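Local coordinates for protein lectin (Pleurotus ostreatus, PDB 6LI7) that binds calcium ions and sugars, including N-acetylgalactosamine, as a mushroom lectin built largely of antiparallel beta strands, at residues Ala95-His100 and Asn142-Ile147; Thr241-Thr246 and His289-Thr294; Gln46-Asn51 and Ser150-Phe155. All blocks are in the same frame, centred on the assembly; numbering follows the deposited sequence.

Following the chain from its N terminus, the loop segment Gln46-Asn51 is the first to take part, and contact 3 closes over it when Ser150-Phe155 arrives after 98 intervening residues. Contact 1 forms inside that span: Ala95-His100 meets Asn142-Ile147 just before the chain reaches contact 3. Both use strand 146-155, contact 1 at its start, just after the calcium ligands Ser143 and Pro144, and contact 3 further along, where the early loop lies against the sheet. Contact 2 opens only after contact 3 has closed; Thr241-Thr246 and His289-Thr294 close a loop of 42 residues, joining strands 234-242 and 293-301 of a separate sheet. Its centre is about 39 Å from that of contact 1, across the centre of the chain.

Contact 1: residues Ala95-His100 and Asn142-Ile147; sequences ASDDAH and NSPAGI. With CA (calcium ion), chain F.
Asp97 OD1 and Pro144 O sit side by side on a calcium ion where strand 87-96 ends beside the start of strand 146-155. The two segments supply four ligands: Asp97 OD1 at 2.3 Å from the calcium, Pro144 O at 2.4 Å, Ser143 OG at 2.5 Å and Asp98 OD2 at 2.6 Å. Three more atoms complete the shell, among them OD1 of Asn138. Asp97 reaches the ion because its carboxylate lies trans to the main-chain nitrogen (chi1 179°), and a cis peptide between the two aspartates turns the corner that lets Asp98 bind as well. Aspartate suits both places: Asp97 divides the work between its oxygens, OD1 on the metal and OD2 accepting from Trp204 NE1, whereas Asp98 OD2 both binds calcium and accepts from Leu139 N. Ser143 OG binds calcium and also donates to Val140 O.

Next to the site the backbones form an antiparallel hydrogen-bonded pair. Asp97 N donates to Gly146 O over 2.8 Å at a nearly straight 174°, and Gly146 N returns a bond of 3.0 Å to Asp97 O. Gly146 brings no side chain to the face that carries the Asp97 carboxylate. On the other face Ile147 CD1 packs 3.6 Å from Ser96 CB, while Ser96 OG pairs with His100 ND1 at 2.7 Å, in the plane of the imidazole ring, whose NE2 binds Gln119.

So many oxygens gathered together would probably repel one another without the cation, which suggests that calcium fixes the aspartate corner and the Ser143-Pro144 loop in one mutual arrangement.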
ATOM      1  N   ALA A  95     -12.225  -2.258  -5.937  1.00 24.41           N
ATOM      2  CA  ALA A  95     -12.986  -1.414  -6.880  1.00 24.48           C
ATOM      3  C   ALA A  95     -14.459  -1.665  -6.637  1.00 24.11           C
ATOM      4  O   ALA A  95     -14.853  -2.758  -6.124  1.00 25.56           O
ATOM      5  CB  ALA A  95     -12.568  -1.733  -8.308  1.00 25.02           C
ATOM      6  N   SER A  96     -15.277  -0.672  -6.933  1.00 23.50           N
ATOM      7  CA  SER A  96     -16.699  -0.725  -6.554  1.00 24.23           C
ATOM      8  C   SER A  96     -17.540   0.064  -7.539  1.00 25.23           C
ATOM      9  O   SER A  96     -17.136   1.119  -8.009  1.00 22.69           O
ATOM     10  CB  SER A  96     -16.936  -0.229  -5.132  1.00 27.70           C
ATOM     11  OG  SER A  96     -16.502   1.126  -4.971  1.00 28.44           O
ATOM     12  N   ASP A  97     -18.706  -0.466  -7.796  1.00 24.15           N
ATOM     13  CA  ASP A  97     -19.815   0.255  -8.432  1.00 27.03           C
ATOM     14  C   ASP A  97     -20.912   0.240  -7.373  1.00 27.96           C
ATOM     15  O   ASP A  97     -21.565  -0.792  -7.243  1.00 26.59           O
ATOM     16  CB  ASP A  97     -20.232  -0.393  -9.753  1.00 26.84           C
ATOM     17  CG  ASP A  97     -21.398   0.325 -10.408  1.00 26.69           C
ATOM     18  OD1 ASP A  97     -22.036   1.167  -9.716  1.00 27.06           O
ATOM     19  OD2 ASP A  97     -21.616   0.109 -11.611  1.00 30.01           O
ATOM     20  N   ASP A  98     -21.124   1.347  -6.619  1.00 28.14           N
ATOM     21  CA  ASP A  98     -20.536   2.666  -6.809  1.00 27.54           C
ATOM     22  C   ASP A  98     -19.514   2.994  -5.714  1.00 27.13           C
ATOM     23  O   ASP A  98     -18.636   3.809  -5.955  1.00 25.86           O
ATOM     24  CB  ASP A  98     -21.622   3.745  -6.724  1.00 27.47           C
ATOM     25  CG  ASP A  98     -22.575   3.722  -7.905  1.00 29.87           C
ATOM     26  OD1 ASP A  98     -22.222   4.324  -8.922  1.00 29.14           O
ATOM     27  OD2 ASP A  98     -23.660   3.083  -7.799  1.00 29.50           O
ATOM     28  N   ALA A  99     -19.625   2.423  -4.516  1.00 25.47           N
ATOM     29  CA  ALA A  99     -18.735   2.841  -3.417  1.00 29.06           C
ATOM     30  C   ALA A  99     -18.559   1.705  -2.413  1.00 27.08           C
ATOM     31  O   ALA A  99     -19.415   0.812  -2.370  1.00 29.08           O
ATOM     32  CB  ALA A  99     -19.319   4.100  -2.757  1.00 28.78           C
ATOM     33  N   HIS A 100     -17.511   1.776  -1.596  1.00 26.44           N
ATOM     34  CA  HIS A 100     -17.159   0.715  -0.624  1.00 25.53           C
ATOM     35  C   HIS A 100     -16.569   1.299   0.659  1.00 28.96           C
ATOM     36  O   HIS A 100     -15.859   2.324   0.606  1.00 28.85           O
ATOM     37  CB  HIS A 100     -16.224  -0.307  -1.272  1.00 24.41           C
ATOM     38  CG  HIS A 100     -14.929   0.256  -1.699  1.00 26.39           C
ATOM     39  ND1 HIS A 100     -14.745   0.729  -2.971  1.00 28.10           N
ATOM     40  CD2 HIS A 100     -13.771   0.459  -1.014  1.00 25.54           C
ATOM     41  CE1 HIS A 100     -13.519   1.246  -3.057  1.00 28.25           C
ATOM     42  NE2 HIS A 100     -12.906   1.088  -1.858  1.00 24.65           N
ATOM     43  N   ASN A 142     -31.614   1.758 -10.895  1.00 29.80           N
ATOM     44  CA  ASN A 142     -31.647   0.968 -12.147  1.00 28.61           C
ATOM     45  C   ASN A 142     -30.241   0.748 -12.728  1.00 25.58           C
ATOM     46  O   ASN A 142     -30.169   0.504 -13.935  1.00 25.99           O
ATOM     47  CB  ASN A 142     -32.465   1.644 -13.241  1.00 29.96           C
ATOM     48  CG  ASN A 142     -33.848   1.944 -12.762  1.00 35.98           C
ATOM     49  OD1 ASN A 142     -34.459   1.075 -12.175  1.00 36.89           O
ATOM     50  ND2 ASN A 142     -34.268   3.187 -12.903  1.00 36.32           N
ATOM     51  N   SER A 143     -29.184   0.787 -11.919  1.00 24.79           N
ATOM     52  CA  SER A 143     -27.806   0.712 -12.434  1.00 25.60           C
ATOM     53  C   SER A 143     -27.162  -0.555 -11.887  1.00 26.47           C
ATOM     54  O   SER A 143     -27.541  -1.096 -10.849  1.00 24.86           O
ATOM     55  CB  SER A 143     -27.014   1.974 -12.045  1.00 26.04           C
ATOM     56  OG  SER A 143     -26.644   1.896 -10.678  1.00 24.90           O
ATOM     57  N   PRO A 144     -26.113  -1.054 -12.552  1.00 25.80           N
ATOM     58  CA  PRO A 144     -25.399  -2.209 -12.025  1.00 28.13           C
ATOM     59  C   PRO A 144     -24.803  -1.912 -10.644  1.00 28.29           C
ATOM     60  O   PRO A 144     -24.572  -0.757 -10.320  1.00 21.93           O
ATOM     61  CB  PRO A 144     -24.263  -2.463 -13.013  1.00 27.30           C
ATOM     62  CG  PRO A 144     -24.469  -1.548 -14.155  1.00 27.84           C
ATOM     63  CD  PRO A 144     -25.587  -0.575 -13.822  1.00 26.19           C
ATOM     64  N   ALA A 145     -24.471  -2.972  -9.906  1.00 25.34           N
ATOM     65  CA  ALA A 145     -23.795  -2.888  -8.594  1.00 25.39           C
ATOM     66  C   ALA A 145     -22.795  -4.045  -8.456  1.00 26.41           C
ATOM     67  O   ALA A 145     -23.099  -5.205  -8.895  1.00 22.32           O
ATOM     68  CB  ALA A 145     -24.828  -2.897  -7.507  1.00 25.52           C
ATOM     69  N   GLY A 146     -21.643  -3.750  -7.866  1.00 26.06           N
ATOM     70  CA  GLY A 146     -20.636  -4.779  -7.613  1.00 27.18           C
ATOM     71  C   GLY A 146     -19.419  -4.302  -6.867  1.00 28.12           C
ATOM     72  O   GLY A 146     -19.047  -3.083  -6.923  1.00 26.74           O
ATOM     73  N   ILE A 147     -18.795  -5.257  -6.203  1.00 24.51           N
ATOM     74  CA  ILE A 147     -17.519  -5.078  -5.469  1.00 24.37           C
ATOM     75  C   ILE A 147     -16.518  -6.061  -6.059  1.00 22.20           C
ATOM     76  O   ILE A 147     -16.882  -7.269  -6.236  1.00 20.78           O
ATOM     77  CB  ILE A 147     -17.807  -5.372  -3.987  1.00 30.10           C
ATOM     78  CG1 ILE A 147     -18.822  -4.413  -3.383  1.00 35.48           C
ATOM     79  CG2 ILE A 147     -16.547  -5.383  -3.190  1.00 39.24           C
ATOM     80  CD1 ILE A 147     -18.425  -2.988  -3.426  1.00 36.42           C
TER
HETATM   81 CA    CA F 408     -24.316   1.544  -9.763  1.00 26.69          CA

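Contact 2: residues Thr241-Thr246 and His289-Thr294; sequences TVNQCT and HPTFNT
Thr241 and Thr294 form a non-hydrogen-bonded pair near the end of an antiparallel beta ladder, where strand 234-242 finishes beside the start of strand 293-301. Its tight part is the hydrogen-bonded pair Val242 and Asn293: Val242 N reaches Asn293 O over 2.9 Å, and Asn293 N returns to Val242 O over the same 2.9 Å. Valine turns its branches to strands 307-316 and 321-325, a buried place that suits a beta-branched apolar residue. Asn293 uses its amide in the bend before it, OD1 accepting from His289 N and Asn267 ND2, and ND2 donating to His289 O.

Toward the solvent the pairing gives way to side chains. Asn243 ND2 donates to Thr291 O over 2.8 Å; the acceptor lies in the Asn243 amide plane, but the nitrogen stands above the plane of the Thr291 carbonyl. Beyond it Cys245, the residue of an interchain disulfide observed for this protein, only brushes Thr291, Thr291 CG2 standing 4.0 Å from Cys245 O.

The hydroxyls of Thr241 and Thr294 share a hydrogen bond, and Thr294 OG1 has a weak one to Pro343 O. Thr241 CG2, trans to its main-chain nitrogen, leans over the Phe292 ring, 3.8 Å from the centroid and 25° off the normal, a CH-pi contact closest at CZ.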
ATOM      1  N   THR A 241      13.939   8.203  10.941  1.00 27.34           N
ATOM      2  CA  THR A 241      13.538   7.224  11.975  1.00 30.27           C
ATOM      3  C   THR A 241      12.039   7.307  12.215  1.00 28.44           C
ATOM      4  O   THR A 241      11.514   8.398  12.392  1.00 28.89           O
ATOM      5  CB  THR A 241      14.313   7.457  13.279  1.00 32.44           C
ATOM      6  OG1 THR A 241      15.676   7.288  12.890  1.00 33.93           O
ATOM      7  CG2 THR A 241      13.928   6.454  14.347  1.00 35.35           C
ATOM      8  N   VAL A 242      11.394   6.152  12.307  1.00 28.15           N
ATOM      9  CA  VAL A 242       9.994   6.087  12.814  1.00 29.63           C
ATOM     10  C   VAL A 242      10.039   5.254  14.095  1.00 25.61           C
ATOM     11  O   VAL A 242      10.644   4.160  14.080  1.00 26.43           O
ATOM     12  CB  VAL A 242       9.032   5.455  11.779  1.00 28.90           C
ATOM     13  CG1 VAL A 242       7.616   5.333  12.335  1.00 27.63           C
ATOM     14  CG2 VAL A 242       9.044   6.252  10.487  1.00 32.01           C
ATOM     15  N   ASN A 243       9.380   5.723  15.142  1.00 30.23           N
ATOM     16  CA  ASN A 243       9.488   5.067  16.473  1.00 32.07           C
ATOM     17  C   ASN A 243       8.215   5.358  17.223  1.00 31.91           C
ATOM     18  O   ASN A 243       8.215   6.322  17.944  1.00 30.63           O
ATOM     19  CB  ASN A 243      10.716   5.589  17.217  1.00 30.51           C
ATOM     20  CG  ASN A 243      10.891   5.006  18.605  1.00 34.60           C
ATOM     21  OD1 ASN A 243      11.378   5.732  19.453  1.00 29.84           O
ATOM     22  ND2 ASN A 243      10.474   3.760  18.863  1.00 23.02           N
ATOM     23  N   GLN A 244       7.155   4.589  16.990  1.00 33.33           N
ATOM     24  CA  GLN A 244       5.884   4.722  17.749  1.00 34.03           C
ATOM     25  C   GLN A 244       6.001   3.691  18.872  1.00 35.35           C
ATOM     26  O   GLN A 244       5.658   2.525  18.627  1.00 36.37           O
ATOM     27  CB  GLN A 244       4.660   4.466  16.860  1.00 36.99           C
ATOM     28  CG  GLN A 244       4.536   5.412  15.687  1.00 40.99           C
ATOM     29  CD  GLN A 244       4.156   6.794  16.148  1.00 49.46           C
ATOM     30  OE1 GLN A 244       3.685   6.975  17.269  1.00 50.88           O
ATOM     31  NE2 GLN A 244       4.331   7.776  15.273  1.00 45.28           N
ATOM     32  N   CYS A 245       6.542   4.047  20.044  1.00 35.73           N
ATOM     33  CA  CYS A 245       6.941   3.011  21.047  1.00 36.97           C
ATOM     34  C   CYS A 245       5.702   2.399  21.705  1.00 36.82           C
ATOM     35  O   CYS A 245       5.876   1.324  22.263  1.00 40.11           O
ATOM     36  CB  CYS A 245       7.918   3.502  22.115  1.00 41.90           C
ATOM     37  SG  CYS A 245       7.247   4.876  23.087  1.00 44.78           S
ATOM     38  N   THR A 246       4.483   2.929  21.533  1.00 36.64           N
ATOM     39  CA  THR A 246       3.295   2.236  22.070  1.00 35.91           C
ATOM     40  C   THR A 246       2.560   1.425  20.981  1.00 41.64           C
ATOM     41  O   THR A 246       1.373   1.088  21.209  1.00 39.41           O
ATOM     42  CB  THR A 246       2.347   3.237  22.715  1.00 44.57           C
ATOM     43  OG1 THR A 246       1.856   3.993  21.613  1.00 42.28           O
ATOM     44  CG2 THR A 246       3.019   4.094  23.767  1.00 49.60           C
ATOM     45  N   HIS A 289      11.380  -4.092  12.558  1.00 33.32           N
ATOM     46  CA  HIS A 289      11.426  -4.079  14.044  1.00 29.86           C
ATOM     47  C   HIS A 289      10.067  -3.606  14.540  1.00 31.21           C
ATOM     48  O   HIS A 289       9.411  -2.785  13.913  1.00 31.84           O
ATOM     49  CB  HIS A 289      12.605  -3.221  14.506  1.00 33.40           C
ATOM     50  CG  HIS A 289      12.782  -3.273  15.972  1.00 32.75           C
ATOM     51  ND1 HIS A 289      11.978  -2.513  16.825  1.00 31.56           N
ATOM     52  CD2 HIS A 289      13.585  -4.056  16.733  1.00 32.86           C
ATOM     53  CE1 HIS A 289      12.314  -2.790  18.072  1.00 36.48           C
ATOM     54  NE2 HIS A 289      13.321  -3.715  18.035  1.00 32.32           N
ATOM     55  N   PRO A 290       9.532  -4.133  15.657  1.00 30.11           N
ATOM     56  CA  PRO A 290       8.223  -3.695  16.117  1.00 29.02           C
ATOM     57  C   PRO A 290       8.065  -2.245  16.565  1.00 28.82           C
ATOM     58  O   PRO A 290       6.937  -1.774  16.596  1.00 26.86           O
ATOM     59  CB  PRO A 290       7.909  -4.540  17.365  1.00 32.58           C
ATOM     60  CG  PRO A 290       8.992  -5.600  17.405  1.00 33.61           C
ATOM     61  CD  PRO A 290      10.069  -5.275  16.410  1.00 31.30           C
ATOM     62  N   THR A 291       9.123  -1.564  17.012  1.00 30.46           N
ATOM     63  CA  THR A 291       8.902  -0.178  17.524  1.00 28.70           C
ATOM     64  C   THR A 291       9.834   0.833  16.880  1.00 25.59           C
ATOM     65  O   THR A 291       9.482   2.005  16.927  1.00 29.06           O
ATOM     66  CB  THR A 291       9.006  -0.119  19.054  1.00 34.22           C
ATOM     67  OG1 THR A 291      10.317  -0.608  19.351  1.00 30.86           O
ATOM     68  CG2 THR A 291       7.902  -0.914  19.711  1.00 36.77           C
ATOM     69  N   PHE A 292      10.982   0.428  16.343  1.00 26.98           N
ATOM     70  CA  PHE A 292      12.002   1.400  15.926  1.00 26.06           C
ATOM     71  C   PHE A 292      12.541   0.979  14.580  1.00 28.92           C
ATOM     72  O   PHE A 292      13.238  -0.081  14.495  1.00 26.62           O
ATOM     73  CB  PHE A 292      13.103   1.542  17.002  1.00 27.90           C
ATOM     74  CG  PHE A 292      14.113   2.657  16.799  1.00 27.17           C
ATOM     75  CD1 PHE A 292      15.160   2.534  15.897  1.00 28.55           C
ATOM     76  CD2 PHE A 292      14.054   3.819  17.562  1.00 28.69           C
ATOM     77  CE1 PHE A 292      16.093   3.560  15.715  1.00 28.33           C
ATOM     78  CE2 PHE A 292      14.976   4.840  17.378  1.00 27.42           C
ATOM     79  CZ  PHE A 292      15.998   4.707  16.455  1.00 28.45           C
ATOM     80  N   ASN A 293      12.392   1.868  13.585  1.00 26.33           N
ATOM     81  CA  ASN A 293      12.922   1.554  12.230  1.00 28.25           C
ATOM     82  C   ASN A 293      13.570   2.787  11.596  1.00 26.46           C
ATOM     83  O   ASN A 293      12.955   3.856  11.620  1.00 28.33           O
ATOM     84  CB  ASN A 293      11.782   0.983  11.388  1.00 26.99           C
ATOM     85  CG  ASN A 293      11.371  -0.397  11.859  1.00 26.38           C
ATOM     86  OD1 ASN A 293      12.042  -1.402  11.553  1.00 26.91           O
ATOM     87  ND2 ASN A 293      10.252  -0.436  12.540  1.00 24.96           N
ATOM     88  N   THR A 294      14.762   2.605  11.036  1.00 28.79           N
ATOM     89  CA  THR A 294      15.560   3.690  10.435  1.00 33.56           C
ATOM     90  C   THR A 294      15.722   3.445   8.923  1.00 33.19           C
ATOM     91  O   THR A 294      16.244   2.413   8.533  1.00 33.73           O
ATOM     92  CB  THR A 294      16.903   3.905  11.143  1.00 36.49           C
ATOM     93  OG1 THR A 294      16.588   4.391  12.451  1.00 43.12           O
ATOM     94  CG2 THR A 294      17.702   5.009  10.483  1.00 40.93           C
TER

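Contact 3: residues Gln46-Asn51 and Ser150-Phe155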
ATOM      1  N   GLN A  46       5.752  -6.803  -4.853  1.00 25.05           N
ATOM      2  CA  GLN A  46       4.972  -7.723  -5.737  1.00 32.83           C
ATOM      3  C   GLN A  46       3.555  -7.168  -5.877  1.00 29.13           C
ATOM      4  O   GLN A  46       2.853  -7.083  -4.873  1.00 29.73           O
ATOM      5  CB  GLN A  46       4.900  -9.140  -5.157  1.00 36.57           C
ATOM      6  CG  GLN A  46       4.197 -10.110  -6.122  1.00 47.86           C
ATOM      7  CD  GLN A  46       3.709 -11.412  -5.510  1.00 51.70           C
ATOM      8  OE1 GLN A  46       4.141 -11.841  -4.424  1.00 48.27           O
ATOM      9  NE2 GLN A  46       2.730 -12.011  -6.182  1.00 43.83           N
ATOM     10  N   PRO A  47       3.114  -6.721  -7.078  1.00 28.75           N
ATOM     11  CA  PRO A  47       1.773  -6.143  -7.241  1.00 30.18           C
ATOM     12  C   PRO A  47       0.646  -7.160  -7.002  1.00 31.30           C
ATOM     13  O   PRO A  47       0.782  -8.319  -7.427  1.00 32.35           O
ATOM     14  CB  PRO A  47       1.767  -5.683  -8.700  1.00 34.20           C
ATOM     15  CG  PRO A  47       3.223  -5.577  -9.091  1.00 38.79           C
ATOM     16  CD  PRO A  47       3.888  -6.705  -8.324  1.00 31.07           C
ATOM     17  N   ALA A  48      -0.388  -6.773  -6.253  1.00 29.24           N
ATOM     18  CA  ALA A  48      -1.710  -7.429  -6.272  1.00 29.09           C
ATOM     19  C   ALA A  48      -2.390  -7.113  -7.615  1.00 28.06           C
ATOM     20  O   ALA A  48      -2.435  -5.924  -8.013  1.00 27.25           O
ATOM     21  CB  ALA A  48      -2.570  -7.003  -5.120  1.00 27.20           C
ATOM     22  N   LEU A  49      -2.874  -8.151  -8.285  1.00 26.90           N
ATOM     23  CA  LEU A  49      -3.590  -8.025  -9.584  1.00 26.00           C
ATOM     24  C   LEU A  49      -5.043  -8.403  -9.378  1.00 25.16           C
ATOM     25  O   LEU A  49      -5.327  -9.256  -8.513  1.00 23.56           O
ATOM     26  CB  LEU A  49      -2.934  -8.951 -10.594  1.00 26.84           C
ATOM     27  CG  LEU A  49      -1.418  -8.835 -10.696  1.00 30.18           C
ATOM     28  CD1 LEU A  49      -0.856  -9.991 -11.535  1.00 30.04           C
ATOM     29  CD2 LEU A  49      -1.061  -7.477 -11.260  1.00 29.05           C
ATOM     30  N   LEU A  50      -5.908  -7.854 -10.222  1.00 23.11           N
ATOM     31  CA  LEU A  50      -7.351  -8.120 -10.248  1.00 24.80           C
ATOM     32  C   LEU A  50      -7.699  -9.242 -11.245  1.00 25.97           C
ATOM     33  O   LEU A  50      -8.865  -9.632 -11.243  1.00 25.50           O
ATOM     34  CB  LEU A  50      -8.087  -6.815 -10.567  1.00 26.05           C
ATOM     35  CG  LEU A  50      -8.027  -5.742  -9.465  1.00 26.13           C
ATOM     36  CD1 LEU A  50      -8.656  -4.445  -9.916  1.00 25.51           C
ATOM     37  CD2 LEU A  50      -8.745  -6.259  -8.244  1.00 25.23           C
ATOM     38  N   ASN A  51      -6.747  -9.746 -12.009  1.00 28.64           N
ATOM     39  CA  ASN A  51      -6.937 -10.731 -13.122  1.00 31.02           C
ATOM     40  C   ASN A  51      -7.784 -11.941 -12.715  1.00 31.59           C
ATOM     41  O   ASN A  51      -8.640 -12.327 -13.537  1.00 29.83           O
ATOM     42  CB  ASN A  51      -5.600 -11.203 -13.709  1.00 36.38           C
ATOM     43  CG  ASN A  51      -4.941 -10.081 -14.473  1.00 50.16           C
ATOM     44  OD1 ASN A  51      -4.507  -9.095 -13.874  1.00 57.85           O
ATOM     45  ND2 ASN A  51      -4.915 -10.173 -15.804  1.00 56.27           N
ATOM     46  N   SER A 150      -8.876  -7.857  -4.695  1.00 24.49           N
ATOM     47  CA  SER A 150      -7.772  -8.826  -4.615  1.00 25.97           C
ATOM     48  C   SER A 150      -7.012  -8.527  -3.317  1.00 25.86           C
ATOM     49  O   SER A 150      -6.708  -7.334  -3.019  1.00 24.78           O
ATOM     50  CB  SER A 150      -6.990  -8.713  -5.900  1.00 27.41           C
ATOM     51  OG  SER A 150      -5.713  -9.254  -5.822  1.00 37.21           O
ATOM     52  N   ILE A 151      -6.792  -9.570  -2.542  1.00 26.00           N
ATOM     53  CA  ILE A 151      -6.024  -9.556  -1.270  1.00 25.41           C
ATOM     54  C   ILE A 151      -4.766 -10.394  -1.424  1.00 25.40           C
ATOM     55  O   ILE A 151      -4.847 -11.637  -1.427  1.00 25.84           O
ATOM     56  CB  ILE A 151      -6.936 -10.061  -0.155  1.00 24.75           C
ATOM     57  CG1 ILE A 151      -8.264  -9.322  -0.166  1.00 26.61           C
ATOM     58  CG2 ILE A 151      -6.219  -9.932   1.166  1.00 27.16           C
ATOM     59  CD1 ILE A 151      -9.328  -9.961   0.655  1.00 30.83           C
ATOM     60  N   LEU A 152      -3.626  -9.753  -1.598  1.00 23.00           N
ATOM     61  CA  LEU A 152      -2.354 -10.486  -1.711  1.00 25.40           C
ATOM     62  C   LEU A 152      -1.743 -10.584  -0.299  1.00 28.73           C
ATOM     63  O   LEU A 152      -1.251  -9.577   0.204  1.00 27.18           O
ATOM     64  CB  LEU A 152      -1.427  -9.771  -2.683  1.00 25.34           C
ATOM     65  CG  LEU A 152      -0.039 -10.387  -2.825  1.00 27.47           C
ATOM     66  CD1 LEU A 152      -0.123 -11.828  -3.312  1.00 30.94           C
ATOM     67  CD2 LEU A 152       0.798  -9.531  -3.758  1.00 28.11           C
ATOM     68  N   VAL A 153      -1.847 -11.765   0.305  1.00 28.86           N
ATOM     69  CA  VAL A 153      -1.371 -12.078   1.667  1.00 29.07           C
ATOM     70  C   VAL A 153       0.102 -12.445   1.599  1.00 31.59           C
ATOM     71  O   VAL A 153       0.448 -13.314   0.812  1.00 29.95           O
ATOM     72  CB  VAL A 153      -2.226 -13.180   2.285  1.00 30.59           C
ATOM     73  CG1 VAL A 153      -1.631 -13.614   3.622  1.00 33.05           C
ATOM     74  CG2 VAL A 153      -3.653 -12.694   2.458  1.00 29.48           C
ATOM     75  N   HIS A 154       0.948 -11.763   2.376  1.00 27.66           N
ATOM     76  CA  HIS A 154       2.369 -12.166   2.548  1.00 29.45           C
ATOM     77  C   HIS A 154       2.503 -12.998   3.839  1.00 28.96           C
ATOM     78  O   HIS A 154       1.953 -12.588   4.894  1.00 27.77           O
ATOM     79  CB  HIS A 154       3.271 -10.939   2.545  1.00 29.03           C
ATOM     80  CG  HIS A 154       3.041 -10.076   1.360  1.00 35.74           C
ATOM     81  ND1 HIS A 154       3.511 -10.419   0.107  1.00 39.44           N
ATOM     82  CD2 HIS A 154       2.418  -8.878   1.242  1.00 39.96           C
ATOM     83  CE1 HIS A 154       3.198  -9.468  -0.743  1.00 40.09           C
ATOM     84  NE2 HIS A 154       2.522  -8.508  -0.066  1.00 43.91           N
ATOM     85  N   PHE A 155       3.141 -14.157   3.724  1.00 30.64           N
ATOM     86  CA  PHE A 155       3.345 -15.121   4.833  1.00 32.65           C
ATOM     87  C   PHE A 155       4.747 -14.946   5.444  1.00 32.43           C
ATOM     88  O   PHE A 155       5.686 -14.455   4.783  1.00 28.54           O
ATOM     89  CB  PHE A 155       3.114 -16.544   4.312  1.00 32.62           C
ATOM     90  CG  PHE A 155       1.710 -16.813   3.826  1.00 29.63           C
ATOM     91  CD1 PHE A 155       0.640 -16.863   4.709  1.00 31.95           C
ATOM     92  CD2 PHE A 155       1.463 -16.970   2.480  1.00 32.42           C
ATOM     93  CE1 PHE A 155      -0.655 -17.046   4.256  1.00 34.71           C
ATOM     94  CE2 PHE A 155       0.169 -17.201   2.026  1.00 32.90           C
ATOM     95  CZ  PHE A 155      -0.887 -17.220   2.909  1.00 32.80           C
TER
HETATM   96  O   HOH W   1       2.545  -6.759  -2.283  1.00 27.39           O
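Ser150 and Leu152 both throw their side chains away from their own main-chain nitrogens (chi1 162° and 177°), and this swings the serine hydroxyl toward Leu49 and the leucine methyls toward Gln46. Ser150 OG donates to Leu49 O over 2.7 Å, coming in from above the carbonyl plane, 44° out of it, and this is the one direct hydrogen bond between the segments. Serine suits the place because it is short enough to lie beneath the loop and still ends in a donor. The loop Gln46-Asn51 runs nearly antiparallel to strand 146-155 without forming a beta ladder with it, so side chains and a water make the join.

Ala48 fits between Ser150 and Leu152: its CB lies 3.9 Å from Leu152 CB and as far from Ser150 OG, a spacing that a small methyl group matches. Leu152 CD2 comes up beneath the loop, 3.4 Å from Gln46 O, while the extended Gln46 side chain passes across it at about a right angle, Gln46 CD lying 3.9 Å from Leu152 CD2. Leu50 CD2 packs at 3.8 Å on Ser150 CB, and the Leu50 side chain also touches Val93 of the next strand, as Ala48 touches Thr91.

At the far end a water donates to Gln46 O over 2.6 Å and also bonds His154 NE2, in the plane of the imidazole ring, whose ND1 has a weak bond to Ser160 OG. Two loop carbonyls, Leu49 O and Gln46 O, are thus met by a hydroxyl and a water, while methyls fill the middle, so an irregular segment can lie on the sheet through side-chain packing, one direct bond and one water bridge, without strand pairing.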